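PDB 6T1B: YlmD from Geobacillus stearothermophilus, which catalyses the phosphorolysis of adenosine, inosine and S-methyl-5'-thioadenosine to the free base and a ribose 1-phosphate, and also deaminates adenosine, using zinc. Local coordinates for residues Gly33-Gly38 with Arg60-Glu65; Leu47-Asp52 with Thr261-Ala266; Gln79-Asp84 with Ala124-Ile129; Cys183-Asp188 with Ser253-Arg258. All coordinates share one frame; numbering follows the deposited sequence.

Contact 1: Gly33-Gly38 with Arg60-Glu65; sequences GGESKG and RRRLAE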
loop_
_atom_site.group_PDB
_atom_site.type_symbol
_atom_site.label_atom_id
_atom_site.label_comp_id
_atom_site.label_asym_id
_atom_site.label_seq_id
_atom_site.Cartn_x
_atom_site.Cartn_y
_atom_site.Cartn_z
ATOM N N GLY A 33 9.375 -15.240 8.765
ATOM C CA GLY A 33 8.388 -16.027 9.480
ATOM C C GLY A 33 7.531 -16.925 8.618
ATOM O O GLY A 33 6.572 -17.513 9.132
ATOM N N GLY A 34 7.860 -17.084 7.343
ATOM C CA GLY A 34 7.038 -17.825 6.417
ATOM C C GLY A 34 7.628 -19.148 5.972
ATOM O O GLY A 34 8.566 -19.687 6.567
ATOM N N GLU A 35 7.023 -19.684 4.898
ATOM C CA GLU A 35 7.270 -21.004 4.368
ATOM C C GLU A 35 7.977 -20.986 3.018
ATOM O O GLU A 35 8.373 -22.046 2.531
ATOM C CB GLU A 35 5.929 -21.758 4.180
ATOM C CG GLU A 35 5.072 -21.912 5.423
ATOM C CD GLU A 35 5.767 -22.661 6.531
ATOM O OE1 GLU A 35 5.675 -22.222 7.688
ATOM O OE2 GLU A 35 6.384 -23.687 6.246
ATOM N N SER A 36 8.081 -19.844 2.368
ATOM C CA SER A 36 8.564 -19.803 1.001
ATOM C C SER A 36 10.079 -19.864 0.961
ATOM O O SER A 36 10.772 -19.570 1.942
ATOM C CB SER A 36 8.096 -18.549 0.267
ATOM O OG SER A 36 6.675 -18.493 0.257
ATOM N N LYS A 37 10.593 -20.251 -0.210
ATOM C CA LYS A 37 11.993 -20.588 -0.386
ATOM C C LYS A 37 12.637 -19.769 -1.501
ATOM O O LYS A 37 11.983 -19.131 -2.321
ATOM C CB LYS A 37 12.105 -22.109 -0.655
ATOM C CG LYS A 37 11.478 -22.944 0.474
ATOM C CD LYS A 37 10.829 -24.193 -0.058
ATOM C CE LYS A 37 10.056 -24.938 1.023
ATOM N NZ LYS A 37 8.609 -24.611 0.974
ATOM N N GLY A 38 13.958 -19.789 -1.505
ATOM C CA GLY A 38 14.698 -19.193 -2.602
ATOM C C GLY A 38 14.495 -17.692 -2.651
ATOM O O GLY A 38 14.577 -16.982 -1.638
ATOM N N ARG A 60 -0.114 -16.543 4.191
ATOM C CA ARG A 60 -1.272 -15.702 4.466
ATOM C C ARG A 60 -2.020 -16.210 5.689
ATOM O O ARG A 60 -2.460 -15.409 6.524
ATOM C CB ARG A 60 -2.173 -15.663 3.237
ATOM C CG ARG A 60 -1.543 -14.936 2.056
ATOM C CD ARG A 60 -2.528 -14.836 0.904
ATOM N NE ARG A 60 -2.015 -13.928 -0.099
ATOM C CZ ARG A 60 -2.761 -13.222 -0.939
ATOM N NH1 ARG A 60 -2.174 -12.381 -1.787
ATOM N NH2 ARG A 60 -4.088 -13.364 -0.948
ATOM N N ARG A 61 -2.184 -17.533 5.830
ATOM C CA ARG A 61 -2.806 -18.082 7.031
ATOM C C ARG A 61 -2.010 -17.719 8.278
ATOM O O ARG A 61 -2.593 -17.499 9.348
ATOM C CB ARG A 61 -2.949 -19.603 6.913
ATOM C CG ARG A 61 -3.976 -20.014 5.858
ATOM C CD ARG A 61 -4.441 -21.432 5.997
ATOM N NE ARG A 61 -5.637 -21.674 5.192
ATOM C CZ ARG A 61 -6.848 -21.177 5.446
ATOM N NH1 ARG A 61 -7.861 -21.473 4.644
ATOM N NH2 ARG A 61 -7.054 -20.379 6.486
ATOM N N ARG A 62 -0.687 -17.646 8.163
ATOM C CA ARG A 62 0.143 -17.295 9.313
ATOM C C ARG A 62 -0.128 -15.858 9.756
ATOM O O ARG A 62 -0.356 -15.599 10.940
ATOM C CB ARG A 62 1.611 -17.504 8.964
ATOM C CG ARG A 62 2.572 -17.243 10.108
ATOM C CD ARG A 62 2.496 -18.340 11.125
ATOM N NE ARG A 62 3.165 -19.537 10.645
ATOM C CZ ARG A 62 2.965 -20.751 11.140
ATOM N NH1 ARG A 62 3.642 -21.771 10.642
ATOM N NH2 ARG A 62 2.076 -20.949 12.114
ATOM N N LEU A 63 -0.165 -14.921 8.811
ATOM C CA LEU A 63 -0.529 -13.541 9.151
ATOM C C LEU A 63 -1.929 -13.489 9.763
ATOM O O LEU A 63 -2.163 -12.787 10.755
ATOM C CB LEU A 63 -0.463 -12.629 7.928
ATOM C CG LEU A 63 -0.930 -11.189 8.202
ATOM C CD1 LEU A 63 -0.042 -10.518 9.260
ATOM C CD2 LEU A 63 -0.988 -10.361 6.929
ATOM N N ALA A 64 -2.879 -14.218 9.175
ATOM C CA ALA A 64 -4.223 -14.260 9.733
ATOM C C ALA A 64 -4.206 -14.688 11.197
ATOM O O ALA A 64 -4.962 -14.156 12.011
ATOM C CB ALA A 64 -5.136 -15.173 8.905
ATOM N N GLU A 65 -3.339 -15.639 11.546
ATOM C CA GLU A 65 -3.180 -16.075 12.933
ATOM C C GLU A 65 -2.590 -14.956 13.781
ATOM O O GLU A 65 -3.104 -14.656 14.865
ATOM C CB GLU A 65 -2.296 -17.331 12.929
ATOM C CG GLU A 65 -1.731 -17.800 14.264
ATOM C CD GLU A 65 -0.578 -18.795 14.068
ATOM O OE1 GLU A 65 -0.557 -19.488 13.026
ATOM O OE2 GLU A 65 0.319 -18.874 14.937
HETATM O O HOH W 1 5.256 -19.970 8.889
#
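Glu35 and Arg62 meet in a salt-bridge network at the protein surface, where the loop that follows strand 25-29 runs past helix 53-67. The ion pair is long, with Glu35 OE1 3.6 Å from Arg62 NH1 at the edge of the guanidinium, and the carboxylate and guanidinium planes are turned 55° apart. Arg62 also serves a second acid three residues on: Arg62 NH2 donates to the syn lone pair of Glu65 OE1 at 3.1 Å, the oxygen lying a little out of the guanidinium plane. With CG anti to the backbone N (chi1 -177°) and two further bends along the chain, the arginine places its head between the two acids. The loop is tied to the same helix by Glu35 N and Ser36 OG, which both bond to Asn59. A water knits the loop and the arginine together more closely than the ion pair does, donating to Gly33 O at 2.8 Å and to Glu35 OE1 at 2.6 Å while accepting from Arg62 NE at 2.8 Å.

Contact 2: Leu47-Asp52 with Thr261-Ala266; sequences LHVGDD and TGRMLA. With NOS (inosine), chain B.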
loop_
_atom_site.group_PDB
_atom_site.type_symbol
_atom_site.label_atom_id
_atom_site.label_comp_id
_atom_site.label_asym_id
_atom_site.label_seq_id
_atom_site.Cartn_x
_atom_site.Cartn_y
_atom_site.Cartn_z
ATOM N N LEU A 47 0.591 -14.141 -4.645
ATOM C CA LEU A 47 0.158 -15.308 -5.389
ATOM C C LEU A 47 0.491 -15.236 -6.870
ATOM O O LEU A 47 0.284 -16.228 -7.577
ATOM C CB LEU A 47 -1.361 -15.492 -5.251
ATOM C CG LEU A 47 -1.802 -15.899 -3.835
ATOM C CD1 LEU A 47 -3.300 -15.693 -3.688
ATOM C CD2 LEU A 47 -1.396 -17.331 -3.553
ATOM N N HIS A 48 0.969 -14.092 -7.367
ATOM C CA HIS A 48 1.244 -13.973 -8.788
ATOM C C HIS A 48 2.688 -13.589 -9.074
ATOM O O HIS A 48 2.962 -12.731 -9.909
ATOM C CB HIS A 48 0.310 -13.005 -9.517
ATOM C CG HIS A 48 0.394 -13.108 -11.019
ATOM N ND1 HIS A 48 -0.116 -14.181 -11.723
ATOM C CD2 HIS A 48 0.969 -12.298 -11.943
ATOM C CE1 HIS A 48 0.107 -14.010 -13.016
ATOM N NE2 HIS A 48 0.768 -12.876 -13.175
ATOM N N VAL A 49 3.622 -14.229 -8.374
ATOM C CA VAL A 49 5.035 -14.007 -8.616
ATOM C C VAL A 49 5.777 -15.291 -8.936
ATOM O O VAL A 49 7.003 -15.279 -9.028
ATOM C CB VAL A 49 5.732 -13.258 -7.462
ATOM C CG1 VAL A 49 5.197 -11.862 -7.347
ATOM C CG2 VAL A 49 5.597 -14.020 -6.151
ATOM N N GLY A 50 5.067 -16.405 -9.116
ATOM C CA GLY A 50 5.699 -17.649 -9.480
ATOM C C GLY A 50 6.153 -18.493 -8.313
ATOM O O GLY A 50 6.907 -19.445 -8.513
ATOM N N ASP A 51 5.726 -18.161 -7.100
ATOM C CA ASP A 51 6.003 -18.979 -5.932
ATOM C C ASP A 51 5.015 -20.147 -5.842
ATOM O O ASP A 51 3.980 -20.196 -6.513
ATOM C CB ASP A 51 5.942 -18.081 -4.689
ATOM C CG ASP A 51 6.560 -18.686 -3.441
ATOM O OD1 ASP A 51 7.209 -19.749 -3.489
ATOM O OD2 ASP A 51 6.379 -18.042 -2.389
ATOM N N ASP A 52 5.347 -21.071 -4.967
ATOM C CA ASP A 52 4.478 -22.201 -4.681
ATOM C C ASP A 52 3.224 -21.718 -3.962
ATOM O O ASP A 52 3.308 -21.107 -2.886
ATOM C CB ASP A 52 5.222 -23.189 -3.797
ATOM C CG ASP A 52 4.414 -24.394 -3.500
ATOM O OD1 ASP A 52 4.342 -25.270 -4.383
ATOM O OD2 ASP A 52 3.816 -24.446 -2.397
ATOM N N THR A 261 11.290 -11.794 -6.614
ATOM C CA THR A 261 11.243 -11.632 -5.174
ATOM C C THR A 261 9.804 -11.807 -4.704
ATOM O O THR A 261 8.865 -11.927 -5.503
ATOM C CB THR A 261 11.835 -10.277 -4.762
ATOM O OG1 THR A 261 12.092 -10.293 -3.347
ATOM C CG2 THR A 261 10.946 -9.121 -5.163
ATOM N N GLY A 262 9.654 -11.815 -3.377
ATOM C CA GLY A 262 8.352 -11.939 -2.769
ATOM C C GLY A 262 7.623 -10.605 -2.717
ATOM O O GLY A 262 8.052 -9.571 -3.241
ATOM N N ARG A 263 6.473 -10.653 -2.066
ATOM C CA ARG A 263 5.688 -9.476 -1.759
ATOM C C ARG A 263 5.311 -9.436 -0.283
ATOM O O ARG A 263 4.938 -10.458 0.310
ATOM C CB ARG A 263 4.389 -9.461 -2.565
ATOM C CG ARG A 263 4.568 -9.458 -4.063
ATOM C CD ARG A 263 5.130 -8.134 -4.538
ATOM N NE ARG A 263 5.260 -8.077 -5.988
ATOM C CZ ARG A 263 6.376 -8.352 -6.653
ATOM N NH1 ARG A 263 7.480 -8.708 -6.015
ATOM N NH2 ARG A 263 6.401 -8.277 -7.981
ATOM N N MET A 264 5.434 -8.246 0.293
ATOM C CA MET A 264 4.825 -7.987 1.580
ATOM C C MET A 264 3.332 -7.716 1.371
ATOM O O MET A 264 2.901 -7.363 0.277
ATOM C CB MET A 264 5.435 -6.754 2.225
ATOM C CG MET A 264 6.908 -6.838 2.597
ATOM S SD MET A 264 8.081 -6.488 1.280
ATOM C CE MET A 264 7.879 -4.712 1.072
ATOM N N LEU A 265 2.551 -7.878 2.435
ATOM C CA LEU A 265 1.143 -7.517 2.407
ATOM C C LEU A 265 0.963 -6.275 3.273
ATOM O O LEU A 265 1.375 -6.272 4.444
ATOM C CB LEU A 265 0.280 -8.613 3.005
ATOM C CG LEU A 265 -1.207 -8.548 2.694
ATOM C CD1 LEU A 265 -1.435 -9.040 1.252
ATOM C CD2 LEU A 265 -2.020 -9.310 3.705
ATOM N N ALA A 266 0.363 -5.251 2.695
ATOM C CA ALA A 266 -0.201 -4.135 3.445
ATOM C C ALA A 266 -1.660 -4.463 3.704
ATOM O O ALA A 266 -2.352 -5.018 2.841
ATOM C CB ALA A 266 -0.129 -2.850 2.628
HETATM N N9 NOS B . 1.652 -9.430 -7.666
HETATM C C4 NOS B . 0.501 -9.366 -6.973
HETATM N N3 NOS B . -0.543 -8.324 -6.824
HETATM C C2 NOS B . -1.701 -8.597 -6.020
HETATM N N1 NOS B . -1.869 -9.858 -5.354
HETATM C C6 NOS B . -0.905 -10.886 -5.461
HETATM O O6 NOS B . -1.098 -11.913 -4.869
HETATM C C5 NOS B . 0.329 -10.567 -6.329
HETATM N N7 NOS B . 1.373 -11.293 -6.584
HETATM C C8 NOS B . 2.185 -10.628 -7.403
HETATM C "C5'" NOS B . 2.080 -5.269 -6.668
HETATM O "O5'" NOS B . 3.109 -4.468 -6.094
HETATM C "C4'" NOS B . 2.592 -6.034 -7.862
HETATM O "O4'" NOS B . 2.754 -7.418 -7.479
HETATM C "C1'" NOS B . 2.134 -8.263 -8.426
HETATM C "C2'" NOS B . 1.082 -7.418 -9.137
HETATM O "O2'" NOS B . 0.874 -7.894 -10.460
HETATM C "C3'" NOS B . 1.699 -6.018 -9.103
HETATM O "O3'" NOS B . 2.518 -5.827 -10.269
#
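Val49 lays its CG1 methyl over the centre of one face of the Arg263 guanidinium, 3.8 Å from Arg263 CZ, and the same methyl lies 3.3 Å from C8 of the inosine base. CG1 stands anti to the carbonyl carbon (chi1 -66°), and from there it reaches both the arginine and the purine. At the edge of the guanidinium, Arg263 NE donates an almost straight bond of 3.0 Å to the ribose ring oxygen O4' (175°). The base is held from the loop side, where Leu47 N donates to inosine O6 at 2.8 Å. Farther out, the arginine is steadied by the residue before it: Arg263 NH1 bonds to Gly262 O at 3.0 Å, the donor standing well above that carbonyl plane. A leucine in place of Arg263 would probably leave O4' without its donor and Gly262 O without this bond, so that the ribose would be less firmly placed. Asn44 OD1 receives the backbone N of Arg263, and the Arg263 side chain rests on Cys122 of strand 118-123. The contact thus joins the loop leading into helix 53-67 to the residues just before strand 264-269, which runs between strands 25-29 and 118-123.

Contact 3: Gln79-Asp84 with Ala124-Ile129; sequences QVHGAD and ADCVPI. With NOS (inosine), chain B.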
loop_
_atom_site.group_PDB
_atom_site.type_symbol
_atom_site.label_atom_id
_atom_site.label_comp_id
_atom_site.label_asym_id
_atom_site.label_seq_id
_atom_site.Cartn_x
_atom_site.Cartn_y
_atom_site.Cartn_z
ATOM N N GLN A 79 -4.386 -5.480 -8.904
ATOM C CA GLN A 79 -3.218 -4.587 -8.889
ATOM C C GLN A 79 -2.545 -4.507 -10.259
ATOM O O GLN A 79 -1.439 -5.000 -10.477
ATOM C CB GLN A 79 -2.239 -4.962 -7.775
ATOM C CG GLN A 79 -2.853 -4.836 -6.394
ATOM C CD GLN A 79 -1.908 -5.145 -5.246
ATOM O OE1 GLN A 79 -2.220 -5.946 -4.374
ATOM N NE2 GLN A 79 -0.776 -4.457 -5.213
ATOM N N VAL A 80 -3.229 -3.808 -11.165
ATOM C CA VAL A 80 -2.792 -3.692 -12.546
ATOM C C VAL A 80 -1.935 -2.468 -12.826
ATOM O O VAL A 80 -1.633 -2.182 -13.993
ATOM C CB VAL A 80 -3.988 -3.744 -13.522
ATOM C CG1 VAL A 80 -4.711 -5.070 -13.361
ATOM C CG2 VAL A 80 -4.918 -2.547 -13.326
ATOM N N HIS A 81 -1.518 -1.763 -11.767
ATOM C CA HIS A 81 -0.726 -0.531 -11.901
ATOM C C HIS A 81 -1.480 0.579 -12.612
ATOM O O HIS A 81 -0.907 1.396 -13.335
ATOM C CB HIS A 81 0.640 -0.787 -12.546
ATOM C CG HIS A 81 1.631 -1.361 -11.604
ATOM N ND1 HIS A 81 1.749 -2.715 -11.384
ATOM C CD2 HIS A 81 2.527 -0.762 -10.778
ATOM C CE1 HIS A 81 2.694 -2.930 -10.485
ATOM N NE2 HIS A 81 3.178 -1.764 -10.103
ATOM N N GLY A 82 -2.792 0.600 -12.412
ATOM C CA GLY A 82 -3.615 1.705 -12.771
ATOM C C GLY A 82 -4.036 2.524 -11.561
ATOM O O GLY A 82 -3.464 2.427 -10.469
ATOM N N ALA A 83 -5.063 3.341 -11.768
ATOM C CA ALA A 83 -5.528 4.253 -10.730
ATOM C C ALA A 83 -6.981 4.012 -10.349
ATOM O O ALA A 83 -7.616 4.897 -9.761
ATOM C CB ALA A 83 -5.295 5.700 -11.147
ATOM N N ASP A 84 -7.527 2.836 -10.636
ATOM C CA ASP A 84 -8.925 2.547 -10.324
ATOM C C ASP A 84 -9.047 1.955 -8.914
ATOM O O ASP A 84 -8.121 1.333 -8.394
ATOM C CB ASP A 84 -9.497 1.606 -11.388
ATOM C CG ASP A 84 -9.769 2.316 -12.708
ATOM O OD1 ASP A 84 -10.427 3.392 -12.698
ATOM O OD2 ASP A 84 -9.338 1.805 -13.753
ATOM N N ALA A 124 6.299 -4.508 -2.993
ATOM C CA ALA A 124 7.738 -4.716 -2.875
ATOM C C ALA A 124 8.497 -3.580 -3.566
ATOM O O ALA A 124 9.325 -3.806 -4.438
ATOM C CB ALA A 124 8.152 -6.068 -3.435
ATOM N N ASP A 125 8.154 -2.350 -3.178
ATOM C CA ASP A 125 8.808 -1.104 -3.578
ATOM C C ASP A 125 7.736 -0.013 -3.782
ATOM O O ASP A 125 7.968 1.147 -3.462
ATOM C CB ASP A 125 9.620 -1.164 -4.866
ATOM C CG ASP A 125 11.015 -1.750 -4.696
ATOM O OD1 ASP A 125 11.590 -2.034 -5.754
ATOM O OD2 ASP A 125 11.559 -1.887 -3.561
ATOM N N CYS A 126 6.580 -0.367 -4.331
ATOM C CA CYS A 126 5.562 0.638 -4.646
ATOM C C CYS A 126 4.983 1.185 -3.351
ATOM O O CYS A 126 5.089 0.578 -2.294
ATOM C CB CYS A 126 4.488 0.025 -5.531
ATOM S SG CYS A 126 5.094 -0.422 -7.186
ATOM N N VAL A 127 4.353 2.344 -3.448
ATOM C CA VAL A 127 3.895 3.032 -2.253
ATOM C C VAL A 127 2.572 2.479 -1.738
ATOM O O VAL A 127 1.563 2.509 -2.460
ATOM C CB VAL A 127 3.759 4.550 -2.498
ATOM C CG1 VAL A 127 3.342 5.239 -1.209
ATOM C CG2 VAL A 127 5.046 5.113 -3.040
ATOM N N PRO A 128 2.529 1.968 -0.497
ATOM C CA PRO A 128 1.237 1.613 0.113
ATOM C C PRO A 128 0.644 2.841 0.786
ATOM O O PRO A 128 1.288 3.462 1.647
ATOM C CB PRO A 128 1.610 0.518 1.122
ATOM C CG PRO A 128 3.021 0.810 1.519
ATOM C CD PRO A 128 3.658 1.663 0.413
ATOM N N ILE A 129 -0.566 3.208 0.403
ATOM C CA ILE A 129 -1.216 4.399 0.941
ATOM C C ILE A 129 -2.431 3.930 1.733
ATOM O O ILE A 129 -3.372 3.362 1.165
ATOM C CB ILE A 129 -1.604 5.402 -0.155
ATOM C CG1 ILE A 129 -0.458 5.708 -1.110
ATOM C CG2 ILE A 129 -2.062 6.690 0.531
ATOM C CD1 ILE A 129 -0.863 6.607 -2.240
HETATM N N9 NOS B . 1.652 -9.430 -7.666
HETATM C C4 NOS B . 0.501 -9.366 -6.973
HETATM N N3 NOS B . -0.543 -8.324 -6.824
HETATM C C2 NOS B . -1.701 -8.597 -6.020
HETATM N N1 NOS B . -1.869 -9.858 -5.354
HETATM C C6 NOS B . -0.905 -10.886 -5.461
HETATM O O6 NOS B . -1.098 -11.913 -4.869
HETATM C C5 NOS B . 0.329 -10.567 -6.329
HETATM N N7 NOS B . 1.373 -11.293 -6.584
HETATM C C8 NOS B . 2.185 -10.628 -7.403
HETATM C "C5'" NOS B . 2.080 -5.269 -6.668
HETATM O "O5'" NOS B . 3.109 -4.468 -6.094
HETATM C "C4'" NOS B . 2.592 -6.034 -7.862
HETATM O "O4'" NOS B . 2.754 -7.418 -7.479
HETATM C "C1'" NOS B . 2.134 -8.263 -8.426
HETATM C "C2'" NOS B . 1.082 -7.418 -9.137
HETATM O "O2'" NOS B . 0.874 -7.894 -10.460
HETATM C "C3'" NOS B . 1.699 -6.018 -9.103
HETATM O "O3'" NOS B . 2.518 -5.827 -10.269
#
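The imidazole of His81 meets both the metal ligand opposite and the nucleoside at its edge: Cys126 SG lies near the ring plane, 3.7 Å from His81 NE2, and inosine O3' lies in plane, 2.9 Å from His81 CE1. The sulfur is 80° off the ring normal. The ring of His143, the third protein ligand of the catalytic zinc ion, packs edge-to-face with that of His81. The bond from CA to CB of His81 does not aim at Cys126, but CG anti to the carbonyl carbon (chi1 -78°) carries the ring across to it. On the other side, the CB of Cys126 points toward the histidine segment, from just before strand 127-133. Gln79 approaches the purine, its OE1 3.2 Å from inosine C2; this oxygen accepts from Cys122 N, which fixes the amide. Asp108 accepts from the backbone N of His81 and of Gly82, which ties down the loop. The closeness of NE2 and SG reflects a shared metal ion, since they face each other as ligands of one zinc. With O3' beside the same imidazole, the catalytic zinc site lies directly against the ribose, consistent with the role of this metal in binding substrate.

Contact 4: Cys183-Asp188 with Ser253-Arg258; sequences CCYTVD and SHRRDR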
loop_
_atom_site.group_PDB
_atom_site.type_symbol
_atom_site.label_atom_id
_atom_site.label_comp_id
_atom_site.label_asym_id
_atom_site.label_seq_id
_atom_site.Cartn_x
_atom_site.Cartn_y
_atom_site.Cartn_z
ATOM N N CYS A 183 16.811 7.494 -2.628
ATOM C CA CYS A 183 18.125 6.890 -2.447
ATOM C C CYS A 183 18.401 5.779 -3.452
ATOM O O CYS A 183 19.557 5.572 -3.837
ATOM C CB CYS A 183 18.212 6.316 -1.024
ATOM S SG CYS A 183 16.655 5.593 -0.361
ATOM N N CYS A 184 17.354 5.053 -3.874
ATOM C CA CYS A 184 17.505 3.845 -4.669
ATOM C C CYS A 184 16.684 3.808 -5.954
ATOM O O CYS A 184 16.844 2.864 -6.728
ATOM C CB CYS A 184 17.082 2.613 -3.837
ATOM S SG CYS A 184 17.997 2.350 -2.289
ATOM N N TYR A 185 15.793 4.766 -6.194
ATOM C CA TYR A 185 14.873 4.706 -7.327
ATOM C C TYR A 185 15.224 5.818 -8.305
ATOM O O TYR A 185 14.933 6.994 -8.046
ATOM C CB TYR A 185 13.432 4.859 -6.848
ATOM C CG TYR A 185 12.364 4.539 -7.875
ATOM C CD1 TYR A 185 12.598 3.670 -8.934
ATOM C CD2 TYR A 185 11.101 5.107 -7.766
ATOM C CE1 TYR A 185 11.594 3.383 -9.859
ATOM C CE2 TYR A 185 10.101 4.824 -8.672
ATOM C CZ TYR A 185 10.351 3.967 -9.715
ATOM O OH TYR A 185 9.356 3.694 -10.629
ATOM N N THR A 186 15.838 5.453 -9.420
ATOM C CA THR A 186 16.219 6.389 -10.470
ATOM C C THR A 186 15.380 6.101 -11.705
ATOM O O THR A 186 15.281 4.948 -12.136
ATOM C CB THR A 186 17.707 6.259 -10.801
ATOM O OG1 THR A 186 18.483 6.601 -9.641
ATOM C CG2 THR A 186 18.090 7.188 -11.956
ATOM N N VAL A 187 14.784 7.149 -12.270
ATOM C CA VAL A 187 13.882 7.043 -13.410
ATOM C C VAL A 187 14.317 8.040 -14.481
ATOM O O VAL A 187 15.221 8.860 -14.279
ATOM C CB VAL A 187 12.412 7.265 -13.022
ATOM C CG1 VAL A 187 12.023 6.299 -11.913
ATOM C CG2 VAL A 187 12.177 8.723 -12.602
ATOM N N ASP A 188 13.647 7.973 -15.632
ATOM C CA ASP A 188 13.979 8.785 -16.797
ATOM C C ASP A 188 12.942 9.881 -17.028
ATOM O O ASP A 188 11.967 10.021 -16.286
ATOM C CB ASP A 188 14.161 7.899 -18.044
ATOM C CG ASP A 188 12.934 7.062 -18.357
ATOM O OD1 ASP A 188 11.828 7.397 -17.881
ATOM O OD2 ASP A 188 13.079 6.049 -19.077
ATOM N N SER A 253 12.292 -6.397 -2.301
ATOM C CA SER A 253 12.389 -5.208 -3.131
ATOM C C SER A 253 12.507 -5.637 -4.583
ATOM O O SER A 253 13.500 -6.250 -4.962
ATOM C CB SER A 253 13.603 -4.356 -2.748
ATOM O OG SER A 253 13.829 -3.325 -3.685
ATOM N N HIS A 254 11.512 -5.286 -5.388
ATOM C CA HIS A 254 11.582 -5.599 -6.816
ATOM C C HIS A 254 12.856 -5.075 -7.450
ATOM O O HIS A 254 13.485 -5.770 -8.257
ATOM C CB HIS A 254 10.352 -4.994 -7.481
ATOM C CG HIS A 254 10.346 -5.120 -8.968
ATOM N ND1 HIS A 254 9.971 -6.281 -9.604
ATOM C CD2 HIS A 254 10.675 -4.239 -9.937
ATOM C CE1 HIS A 254 10.072 -6.111 -10.908
ATOM N NE2 HIS A 254 10.501 -4.881 -11.139
ATOM N N ARG A 255 13.268 -3.861 -7.095
ATOM C CA ARG A 255 14.458 -3.291 -7.707
ATOM C C ARG A 255 15.725 -3.943 -7.164
ATOM O O ARG A 255 16.588 -4.375 -7.937
ATOM C CB ARG A 255 14.507 -1.778 -7.536
ATOM C CG ARG A 255 15.714 -1.158 -8.235
ATOM C CD ARG A 255 15.606 0.354 -8.370
ATOM N NE ARG A 255 14.806 0.736 -9.531
ATOM C CZ ARG A 255 15.188 1.597 -10.474
ATOM N NH1 ARG A 255 16.368 2.209 -10.407
ATOM N NH2 ARG A 255 14.367 1.859 -11.479
ATOM N N ARG A 256 15.869 -4.012 -5.828
ATOM C CA ARG A 256 17.131 -4.518 -5.279
ATOM C C ARG A 256 17.312 -5.987 -5.618
ATOM O O ARG A 256 18.433 -6.446 -5.864
ATOM C CB ARG A 256 17.149 -4.358 -3.759
ATOM C CG ARG A 256 18.469 -4.739 -3.087
ATOM C CD ARG A 256 18.322 -4.919 -1.585
ATOM N NE ARG A 256 17.386 -5.995 -1.342
ATOM C CZ ARG A 256 16.260 -5.917 -0.635
ATOM N NH1 ARG A 256 15.908 -4.820 0.004
ATOM N NH2 ARG A 256 15.509 -6.989 -0.553
ATOM N N ASP A 257 16.225 -6.741 -5.609
ATOM C CA ASP A 257 16.236 -8.180 -5.822
ATOM C C ASP A 257 16.146 -8.524 -7.308
ATOM O O ASP A 257 15.957 -9.700 -7.666
ATOM C CB ASP A 257 15.134 -8.883 -5.031
ATOM C CG ASP A 257 15.245 -8.674 -3.524
ATOM O OD1 ASP A 257 16.373 -8.438 -3.026
ATOM O OD2 ASP A 257 14.212 -8.774 -2.830
ATOM N N ARG A 258 16.266 -7.526 -8.173
ATOM C CA ARG A 258 16.418 -7.754 -9.614
ATOM C C ARG A 258 15.210 -8.478 -10.191
ATOM O O ARG A 258 15.338 -9.303 -11.103
ATOM C CB ARG A 258 17.710 -8.500 -9.922
ATOM C CG ARG A 258 18.933 -7.757 -9.396
ATOM C CD ARG A 258 20.231 -8.366 -9.868
ATOM N NE ARG A 258 20.422 -8.151 -11.297
ATOM C CZ ARG A 258 20.940 -7.045 -11.821
ATOM N NH1 ARG A 258 21.322 -6.049 -11.034
ATOM N NH2 ARG A 258 21.073 -6.934 -13.135
#
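Arg255 reaches from the type I beta turn 255-258 across to the backbone beside the four-cysteine zinc site, whose ligands are Cys183, Cys184, Cys243 and Cys246. Its CB points toward segment 183-188, and the chain leaves with CG anti to the backbone N (chi1 -177°). CD then comes 3.2 Å from Cys184 O, and NE lies 3.7 Å from Tyr185 CD1. Beyond a bend at chi3, the guanidinium takes the edge of the Tyr185 ring against one face, off centre, the two planes 81° apart. Val187 CG1 sits over a face of the tyrosine, offset toward its rim. With Tyr185 replaced by alanine the ring edge is gone from the guanidinium, and the arginine head is likely to swing more freely while Val187 CG1 loses the face it packs on. Asp125 OD1 anchors the turn by accepting from Arg255 N. At the tip, both terminal nitrogens converge on one carbonyl through weak hydrogen bonds, Arg255 NH1 at 3.4 Å and NH2 at 3.3 Å from Thr186 O.

How the contacts relate
Contacts 2 and 3 build the nucleoside pocket together: both touch inosine, their centres lie 14 Å apart, and Ala124 CB packs 3.5 Å from Gly262 O. Contact 2 supplies donors to base and ribose, whereas contact 3 supplies two protein ligands of the catalytic zinc ion. Contact 1, at the surface, touches contact 2, where Ser36 OG is 2.7 Å from Asp51 OD2, a probable hydrogen bond, and Leu63 packs on Leu265. Contact 4, at the second, probably structural zinc, is linked to contact 3 by a probable hydrogen bond between Asp125 OD2 and Ser253 OG (2.7 Å); its centre is 15 Å away. Contacts 1 and 4 do not touch, with centres 25 Å apart.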